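PDB 2POS: sylvaticin from Pythium sylvaticum, which is a secreted alpha-elicitin-like protein that probably binds and carries sterols, as related elicitins do, and may trigger defence responses in plants. Local coordinates for residues Phe12-Pro17 / Asn67-Ile72; Thr58-Ile63 / Thr87-Ser92; Cys71-Val74 / Arg79-Val82. One frame throughout, in Å; residues are numbered along the deposited sequence.

Interaction 1: residues Phe12-Pro17 / Asn67-Ile72; sequences FFKLAP and NPNDCI
Lys14, just past helix 10-13, reaches to the exit of helix 54-64, where the chain leaves helical geometry at Asn67 with positive phi; the ammonium group lies beside the carbonyl of Asn67 and the amide of Asn69. The one hydrogen bond assigned between the segments runs from Lys14 NZ to Asn67 O, 3.0 Å long. It approaches with a C=O...N angle of 142° and is tilted 26° out of the carbonyl plane. With CG beside the backbone N (chi1 -74°) and the rest of the chain extended, the lysine carries its nitrogen straight along to the loop, its CE passing 4.0 Å from Asn67 O.

Asn69 crosses this chain at about a right angle. Lys14 NZ lies 3.3 Å from both CG and OD1 of Asn69 and 3.4 Å from its ND2, and these nearly equal distances place the ammonium over the face of the flat amide. Lys14 accounts for 68 Å² of the 119 Å² buried between the segments, so the contact is essentially one long side chain laid against a loop.

In the elicitin fold this loop leads from helix 54-64 into strand 73-75, and Cys71 within it is joined to Cys7 by a disulfide that ties the loop to the chain just ahead of helix 10-13. Glu11 adds a polar link: it makes a salt bridge to Lys14 NZ and accepts a hydrogen bond from the backbone N of Asn69, so a single carboxylate faces the lysine and the loop. Lys14 is itself the second residue of a type I turn from Phe13 to Ala16, and Leu15 turns inward onto Leu66 and Leu36, while Pro68 rests on Val82 of helix 82-92.

Interaction 2: residues Thr58-Ile63 / Thr87-Ser92; sequences TLIDAI and TEFEPS
Apolar contact is carried by Ile60 and Phe89, whose CA atoms, 7.6 Å apart, are the nearest pair between residues 58-63 and 87-92. Ile60 CG1 lies over one face of the Phe89 ring, 3.9 Å from its centroid and 22° off the normal, a CH-pi contact offset toward the rim at CD2. Because Phe89 holds CG anti to its backbone N (chi1 174°), the ring reaches across toward helix 54-64; Ile60 CG2 also packs against Phe89 CB at 4.0 Å.

Polar contact is indirect. Asp61 OD1 and Glu90 OE1 are 4.4 Å apart, like charges that two water molecules bridge. One of these waters lies 2.7 Å from Asp61 OD1 and 2.8 Å from Glu90 OE1, and the other also bonds to both oxygens, which probably eases the repulsion.

Within helix 82-92, kinked at Pro91, Ser92 OG donates to Phe89 O over 2.6 Å, using a lone pair in the carbonyl plane.

The Phe89 ring further meets Phe57 edge-to-face and touches Leu47 and Met50 of helix 44-51, while Ile60 rests on Val86: interhelical core packing, as in the all-helical part of the elicitin fold.

Interaction 3: residues Cys71-Val74 / Arg79-Val82; sequences CILV and RLNV
The Arg79 guanidinium has Ile72 CG2 centred over one face, 3.7 Å above its plane, while Val74 CG2 comes obliquely to within 3.9 Å of Arg79 NH1. A bend at chi3 (50°) folds the arginine back over these branched side chains, and its NH1 goes on to a salt bridge with Glu6. The Asn81 amide borders the Cys71 backbone, its CG 3.5 Å from Cys71 O; its ND2 bonds to Asp70, and its OD1 accepts from the backbone N of Lys84, making Asn81 the N-cap of the following helix.

Behind the side chains lies an antiparallel hairpin. Leu73 and Leu80 form a hydrogen-bonded pair: Leu73 N to Leu80 O is 2.7 Å, Leu80 N to Leu73 O 3.1 Å with an N-H...O angle of 162°. Val74 faces Arg79 as the non-hydrogen-bonded pair. Of two CA-H...O contacts, both 3.4 Å, Arg79 CA to Leu73 O supplements the paired part, and Asn81 CA to Cys71 O carries the contact one step past it; toward Val82 a water takes over, bonded to Cys71 O and to Val82 N.

On the other face Leu73 and Leu80 point the same way, side by side, CB of Leu73 lying 4.0 Å from CD2 of Leu80. Leu73 CD2 also meets Val82 CG2.

This two-stranded sheet precedes helix 82-92 directly. Leu73 packs on Glu11 and Phe12 of helix 10-13, Leu80 on Tyr41, and the backbone of Ile72 hydrogen-bonds to Lys5 and Cys7, joining the hairpin base to the N-terminal segment.

In the fold
Interactions 1 and 3 share Cys71 and Ile72, and their centres are about 9 Å apart; Asp70 OD1, 2.8 Å from Asn81 ND2, probably hydrogen-bonds between them, and Phe12 CE1 packs on Leu73 CD1 at 3.6 Å. Interaction 2 lies farther off, its centre about 14 Å from that of interaction 1 and about 16 Å from that of interaction 3. It still meets both: Ile63 CG2 is 3.6 Å from Val82 CG1, and Ile63 O is 3.3 Å from Pro68 CD. The hairpin of interaction 3 is nested in the loop that interaction 2 closes. The bound nickel ion is about 7 Å from the Asn81 side chain and about 14 Å from that of Asn69.

Interaction 1: residues Phe12-Pro17 / Asn67-Ile72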
loop_
_atom_site.group_PDB
_atom_site.type_symbol
_atom_site.label_atom_id
_atom_site.label_comp_id
_atom_site.label_asym_id
_atom_site.label_seq_id
_atom_site.Cartn_x
_atom_site.Cartn_y
_atom_site.Cartn_z
ATOM N N PHE A 12 -6.826 -6.380 -7.788
ATOM C CA PHE A 12 -6.628 -6.998 -6.470
ATOM C C PHE A 12 -5.732 -8.221 -6.582
ATOM O O PHE A 12 -4.873 -8.449 -5.727
ATOM C CB PHE A 12 -7.952 -7.440 -5.825
ATOM C CG PHE A 12 -8.738 -6.328 -5.193
ATOM C CD1 PHE A 12 -9.855 -5.804 -5.835
ATOM C CD2 PHE A 12 -8.376 -5.816 -3.949
ATOM C CE1 PHE A 12 -10.603 -4.782 -5.252
ATOM C CE2 PHE A 12 -9.114 -4.778 -3.360
ATOM C CZ PHE A 12 -10.226 -4.269 -4.011
ATOM N N PHE A 13 -5.920 -9.004 -7.642
ATOM C CA PHE A 13 -5.183 -10.261 -7.774
ATOM C C PHE A 13 -3.682 -10.048 -7.906
ATOM O O PHE A 13 -2.890 -10.924 -7.549
ATOM C CB PHE A 13 -5.717 -11.115 -8.929
ATOM C CG PHE A 13 -7.181 -11.485 -8.798
ATOM C CD1 PHE A 13 -8.000 -11.499 -9.925
ATOM C CD2 PHE A 13 -7.732 -11.839 -7.567
ATOM C CE1 PHE A 13 -9.346 -11.840 -9.824
ATOM C CE2 PHE A 13 -9.080 -12.191 -7.463
ATOM C CZ PHE A 13 -9.882 -12.191 -8.602
ATOM N N LYS A 14 -3.284 -8.871 -8.400
ATOM C CA LYS A 14 -1.865 -8.521 -8.484
ATOM C C LYS A 14 -1.177 -8.520 -7.124
ATOM O O LYS A 14 0.037 -8.708 -7.049
ATOM C CB LYS A 14 -1.681 -7.124 -9.078
ATOM C CG LYS A 14 -1.910 -6.993 -10.557
ATOM C CD LYS A 14 -1.559 -5.556 -10.925
ATOM C CE LYS A 14 -1.898 -5.245 -12.349
ATOM N NZ LYS A 14 -1.590 -3.808 -12.605
ATOM N N LEU A 15 -1.946 -8.272 -6.068
ATOM C CA LEU A 15 -1.400 -8.161 -4.718
ATOM C C LEU A 15 -1.066 -9.507 -4.069
ATOM O O LEU A 15 -0.481 -9.535 -2.990
ATOM C CB LEU A 15 -2.373 -7.387 -3.821
ATOM C CG LEU A 15 -2.809 -5.998 -4.295
ATOM C CD1 LEU A 15 -3.868 -5.459 -3.339
ATOM C CD2 LEU A 15 -1.631 -5.052 -4.394
ATOM N N ALA A 16 -1.422 -10.612 -4.727
ATOM C CA ALA A 16 -1.300 -11.951 -4.116
ATOM C C ALA A 16 0.087 -12.280 -3.538
ATOM O O ALA A 16 0.181 -12.820 -2.433
ATOM C CB ALA A 16 -1.755 -13.037 -5.095
ATOM N N PRO A 17 1.170 -11.936 -4.262
ATOM C CA PRO A 17 2.503 -12.234 -3.702
ATOM C C PRO A 17 2.758 -11.646 -2.310
ATOM O O PRO A 17 3.576 -12.182 -1.550
ATOM C CB PRO A 17 3.451 -11.599 -4.725
ATOM C CG PRO A 17 2.699 -11.645 -5.991
ATOM C CD PRO A 17 1.284 -11.315 -5.594
ATOM N N ASN A 67 3.872 -3.792 -10.217
ATOM C CA ASN A 67 3.412 -2.848 -11.238
ATOM C C ASN A 67 1.938 -2.465 -11.103
ATOM O O ASN A 67 1.156 -2.687 -12.030
ATOM C CB ASN A 67 3.726 -3.379 -12.637
ATOM C CG ASN A 67 5.208 -3.510 -12.867
ATOM O OD1 ASN A 67 5.975 -2.597 -12.548
ATOM N ND2 ASN A 67 5.632 -4.654 -13.391
ATOM N N PRO A 68 1.561 -1.872 -9.953
ATOM C CA PRO A 68 0.179 -1.455 -9.741
ATOM C C PRO A 68 -0.207 -0.360 -10.729
ATOM O O PRO A 68 0.628 0.480 -11.072
ATOM C CB PRO A 68 0.197 -0.893 -8.315
ATOM C CG PRO A 68 1.606 -0.500 -8.077
ATOM C CD PRO A 68 2.416 -1.524 -8.803
ATOM N N ASN A 69 -1.457 -0.389 -11.183
ATOM C CA ASN A 69 -1.959 0.603 -12.124
ATOM C C ASN A 69 -2.306 1.914 -11.437
ATOM O O ASN A 69 -2.522 1.960 -10.230
ATOM C CB ASN A 69 -3.170 0.050 -12.885
ATOM C CG ASN A 69 -2.776 -0.982 -13.924
ATOM O OD1 ASN A 69 -1.630 -1.035 -14.355
ATOM N ND2 ASN A 69 -3.731 -1.807 -14.329
ATOM N N ASP A 70 -2.318 2.977 -12.233
ATOM C CA ASP A 70 -2.699 4.300 -11.798
ATOM C C ASP A 70 -4.220 4.393 -11.918
ATOM O O ASP A 70 -4.761 4.827 -12.940
ATOM C CB ASP A 70 -1.993 5.327 -12.686
ATOM C CG ASP A 70 -2.103 6.754 -12.159
ATOM O OD1 ASP A 70 -2.773 6.999 -11.139
ATOM O OD2 ASP A 70 -1.497 7.647 -12.788
ATOM N N CYS A 71 -4.902 3.946 -10.869
ATOM C CA CYS A 71 -6.360 3.894 -10.821
ATOM C C CYS A 71 -6.788 3.769 -9.372
ATOM O O CYS A 71 -5.967 3.457 -8.507
ATOM C CB CYS A 71 -6.902 2.699 -11.620
ATOM S SG CYS A 71 -6.177 1.082 -11.169
ATOM N N ILE A 72 -8.073 4.006 -9.118
ATOM C CA ILE A 72 -8.624 3.903 -7.776
ATOM C C ILE A 72 -9.121 2.487 -7.515
ATOM O O ILE A 72 -10.031 1.999 -8.187
ATOM C CB ILE A 72 -9.759 4.943 -7.550
ATOM C CG1 ILE A 72 -9.201 6.377 -7.609
ATOM C CG2 ILE A 72 -10.498 4.671 -6.239
ATOM C CD1 ILE A 72 -8.318 6.774 -6.418
#

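Interaction 2: residues Thr58-Ile63 / Thr87-Ser92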
loop_
_atom_site.group_PDB
_atom_site.type_symbol
_atom_site.label_atom_id
_atom_site.label_comp_id
_atom_site.label_asym_id
_atom_site.label_seq_id
_atom_site.Cartn_x
_atom_site.Cartn_y
_atom_site.Cartn_z
ATOM N N THR A 58 10.711 -2.281 2.570
ATOM C CA THR A 58 10.748 -3.544 1.840
ATOM C C THR A 58 9.381 -3.856 1.237
ATOM O O THR A 58 9.281 -4.231 0.061
ATOM C CB THR A 58 11.210 -4.702 2.755
ATOM O OG1 THR A 58 12.484 -4.360 3.318
ATOM C CG2 THR A 58 11.335 -6.017 1.972
ATOM N N LEU A 59 8.334 -3.690 2.039
ATOM C CA LEU A 59 6.981 -3.937 1.573
ATOM C C LEU A 59 6.623 -3.018 0.410
ATOM O O LEU A 59 6.108 -3.474 -0.613
ATOM C CB LEU A 59 5.967 -3.760 2.709
ATOM C CG LEU A 59 4.501 -3.863 2.283
ATOM C CD1 LEU A 59 4.183 -5.226 1.676
ATOM C CD2 LEU A 59 3.581 -3.575 3.467
ATOM N N ILE A 60 6.887 -1.724 0.570
ATOM C CA ILE A 60 6.571 -0.755 -0.477
ATOM C C ILE A 60 7.291 -1.075 -1.789
ATOM O O ILE A 60 6.689 -1.013 -2.863
ATOM C CB ILE A 60 6.818 0.708 0.015
ATOM C CG1 ILE A 60 5.762 1.094 1.070
ATOM C CG2 ILE A 60 6.906 1.698 -1.165
ATOM C CD1 ILE A 60 4.323 1.260 0.583
ATOM N N ASP A 61 8.560 -1.473 -1.698
ATOM C CA ASP A 61 9.299 -1.891 -2.887
ATOM C C ASP A 61 8.699 -3.158 -3.507
ATOM O O ASP A 61 8.655 -3.291 -4.736
ATOM C CB ASP A 61 10.789 -2.080 -2.572
ATOM C CG ASP A 61 11.506 -0.763 -2.307
ATOM O OD1 ASP A 61 10.910 0.310 -2.537
ATOM O OD2 ASP A 61 12.670 -0.799 -1.860
ATOM N N ALA A 62 8.228 -4.079 -2.664
ATOM C CA ALA A 62 7.577 -5.303 -3.144
ATOM C C ALA A 62 6.258 -5.001 -3.873
ATOM O O ALA A 62 5.914 -5.678 -4.847
ATOM C CB ALA A 62 7.351 -6.277 -1.998
ATOM N N ILE A 63 5.534 -3.979 -3.414
ATOM C CA ILE A 63 4.318 -3.542 -4.109
ATOM C C ILE A 63 4.667 -2.885 -5.446
ATOM O O ILE A 63 4.006 -3.133 -6.459
ATOM C CB ILE A 63 3.431 -2.605 -3.235
ATOM C CG1 ILE A 63 3.033 -3.321 -1.940
ATOM C CG2 ILE A 63 2.170 -2.208 -3.997
ATOM C CD1 ILE A 63 2.523 -2.412 -0.809
ATOM N N THR A 87 4.523 5.173 -4.720
ATOM C CA THR A 87 5.453 6.102 -5.357
ATOM C C THR A 87 5.770 7.255 -4.408
ATOM O O THR A 87 6.920 7.694 -4.315
ATOM C CB THR A 87 4.891 6.628 -6.686
ATOM O OG1 THR A 87 4.600 5.521 -7.548
ATOM C CG2 THR A 87 5.895 7.536 -7.379
ATOM N N GLU A 88 4.755 7.714 -3.681
ATOM C CA GLU A 88 4.917 8.848 -2.778
ATOM C C GLU A 88 5.445 8.483 -1.394
ATOM O O GLU A 88 5.815 9.374 -0.623
ATOM C CB GLU A 88 3.606 9.626 -2.661
ATOM C CG GLU A 88 3.224 10.333 -3.961
ATOM C CD GLU A 88 2.075 11.303 -3.812
ATOM O OE1 GLU A 88 1.278 11.166 -2.855
ATOM O OE2 GLU A 88 1.973 12.212 -4.670
ATOM N N PHE A 89 5.491 7.186 -1.079
ATOM C CA PHE A 89 5.849 6.752 0.269
ATOM C C PHE A 89 7.212 7.265 0.745
ATOM O O PHE A 89 7.295 7.940 1.773
ATOM C CB PHE A 89 5.767 5.223 0.419
ATOM C CG PHE A 89 6.256 4.733 1.756
ATOM C CD1 PHE A 89 5.483 4.901 2.900
ATOM C CD2 PHE A 89 7.516 4.151 1.874
ATOM C CE1 PHE A 89 5.949 4.470 4.142
ATOM C CE2 PHE A 89 7.986 3.723 3.110
ATOM C CZ PHE A 89 7.199 3.887 4.241
ATOM N N GLU A 90 8.278 6.954 0.015
ATOM C CA GLU A 90 9.625 7.312 0.489
ATOM C C GLU A 90 9.786 8.823 0.747
ATOM O O GLU A 90 10.204 9.212 1.841
ATOM C CB GLU A 90 10.710 6.796 -0.453
ATOM C CG GLU A 90 11.056 5.336 -0.294
ATOM C CD GLU A 90 12.373 4.997 -0.977
ATOM O OE1 GLU A 90 12.339 4.445 -2.094
ATOM O OE2 GLU A 90 13.442 5.317 -0.410
ATOM N N PRO A 91 9.443 9.680 -0.244
ATOM C CA PRO A 91 9.528 11.123 0.032
ATOM C C PRO A 91 8.619 11.609 1.168
ATOM O O PRO A 91 8.911 12.635 1.777
ATOM C CB PRO A 91 9.110 11.784 -1.293
ATOM C CG PRO A 91 9.150 10.721 -2.310
ATOM C CD PRO A 91 9.020 9.402 -1.627
ATOM N N SER A 92 7.538 10.884 1.453
ATOM C CA SER A 92 6.596 11.300 2.504
ATOM C C SER A 92 7.216 11.143 3.894
ATOM O O SER A 92 6.713 11.709 4.867
ATOM C CB SER A 92 5.271 10.538 2.410
ATOM O OG SER A 92 5.353 9.242 2.989
HETATM O O HOH W 1 11.850 2.206 -3.885
HETATM O O HOH W 2 9.993 2.833 -2.184
#

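Interaction 3: residues Cys71-Val74 / Arg79-Val82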
loop_
_atom_site.group_PDB
_atom_site.type_symbol
_atom_site.label_atom_id
_atom_site.label_comp_id
_atom_site.label_asym_id
_atom_site.label_seq_id
_atom_site.Cartn_x
_atom_site.Cartn_y
_atom_site.Cartn_z
ATOM N N CYS A 71 -4.902 3.946 -10.869
ATOM C CA CYS A 71 -6.360 3.894 -10.821
ATOM C C CYS A 71 -6.788 3.769 -9.372
ATOM O O CYS A 71 -5.967 3.457 -8.507
ATOM C CB CYS A 71 -6.902 2.699 -11.620
ATOM S SG CYS A 71 -6.177 1.082 -11.169
ATOM N N ILE A 72 -8.073 4.006 -9.118
ATOM C CA ILE A 72 -8.624 3.903 -7.776
ATOM C C ILE A 72 -9.121 2.487 -7.515
ATOM O O ILE A 72 -10.031 1.999 -8.187
ATOM C CB ILE A 72 -9.759 4.943 -7.550
ATOM C CG1 ILE A 72 -9.201 6.377 -7.609
ATOM C CG2 ILE A 72 -10.498 4.671 -6.239
ATOM C CD1 ILE A 72 -8.318 6.774 -6.418
ATOM N N LEU A 73 -8.480 1.835 -6.550
ATOM C CA LEU A 73 -8.907 0.538 -6.042
ATOM C C LEU A 73 -10.004 0.746 -5.003
ATOM O O LEU A 73 -9.806 1.460 -4.016
ATOM C CB LEU A 73 -7.710 -0.183 -5.421
ATOM C CG LEU A 73 -7.836 -1.660 -5.041
ATOM C CD1 LEU A 73 -8.023 -2.517 -6.289
ATOM C CD2 LEU A 73 -6.600 -2.094 -4.280
ATOM N N VAL A 74 -11.157 0.125 -5.253
ATOM C CA VAL A 74 -12.342 0.272 -4.413
ATOM C C VAL A 74 -12.562 -1.011 -3.620
ATOM O O VAL A 74 -12.797 -2.067 -4.205
ATOM C CB VAL A 74 -13.594 0.571 -5.278
ATOM C CG1 VAL A 74 -14.858 0.642 -4.416
ATOM C CG2 VAL A 74 -13.405 1.861 -6.045
ATOM N N ARG A 79 -11.105 3.612 -0.630
ATOM C CA ARG A 79 -10.679 3.977 -1.970
ATOM C C ARG A 79 -9.251 4.478 -1.901
ATOM O O ARG A 79 -8.944 5.406 -1.154
ATOM C CB ARG A 79 -11.584 5.068 -2.549
ATOM C CG ARG A 79 -13.030 4.655 -2.754
ATOM C CD ARG A 79 -13.905 5.874 -3.003
ATOM N NE ARG A 79 -13.357 6.743 -4.044
ATOM C CZ ARG A 79 -13.577 6.599 -5.348
ATOM N NH1 ARG A 79 -14.346 5.613 -5.796
ATOM N NH2 ARG A 79 -13.028 7.449 -6.206
ATOM N N LEU A 80 -8.366 3.844 -2.659
ATOM C CA LEU A 80 -6.998 4.330 -2.739
ATOM C C LEU A 80 -6.393 4.010 -4.091
ATOM O O LEU A 80 -6.790 3.063 -4.767
ATOM C CB LEU A 80 -6.125 3.743 -1.627
ATOM C CG LEU A 80 -5.570 2.326 -1.853
ATOM C CD1 LEU A 80 -4.484 2.004 -0.839
ATOM C CD2 LEU A 80 -6.686 1.287 -1.823
ATOM N N ASN A 81 -5.431 4.834 -4.470
ATOM C CA ASN A 81 -4.609 4.596 -5.634
ATOM C C ASN A 81 -3.291 3.997 -5.142
ATOM O O ASN A 81 -2.469 4.685 -4.544
ATOM C CB ASN A 81 -4.384 5.928 -6.344
ATOM C CG ASN A 81 -3.585 5.793 -7.617
ATOM O OD1 ASN A 81 -2.618 5.032 -7.686
ATOM N ND2 ASN A 81 -3.970 6.563 -8.636
ATOM N N VAL A 82 -3.120 2.699 -5.378
ATOM C CA VAL A 82 -1.955 1.962 -4.875
ATOM C C VAL A 82 -0.642 2.467 -5.483
ATOM O O VAL A 82 0.379 2.515 -4.798
ATOM C CB VAL A 82 -2.090 0.425 -5.094
ATOM C CG1 VAL A 82 -0.815 -0.292 -4.648
ATOM C CG2 VAL A 82 -3.283 -0.116 -4.335
HETATM O O HOH W 3 -4.968 1.286 -6.983
#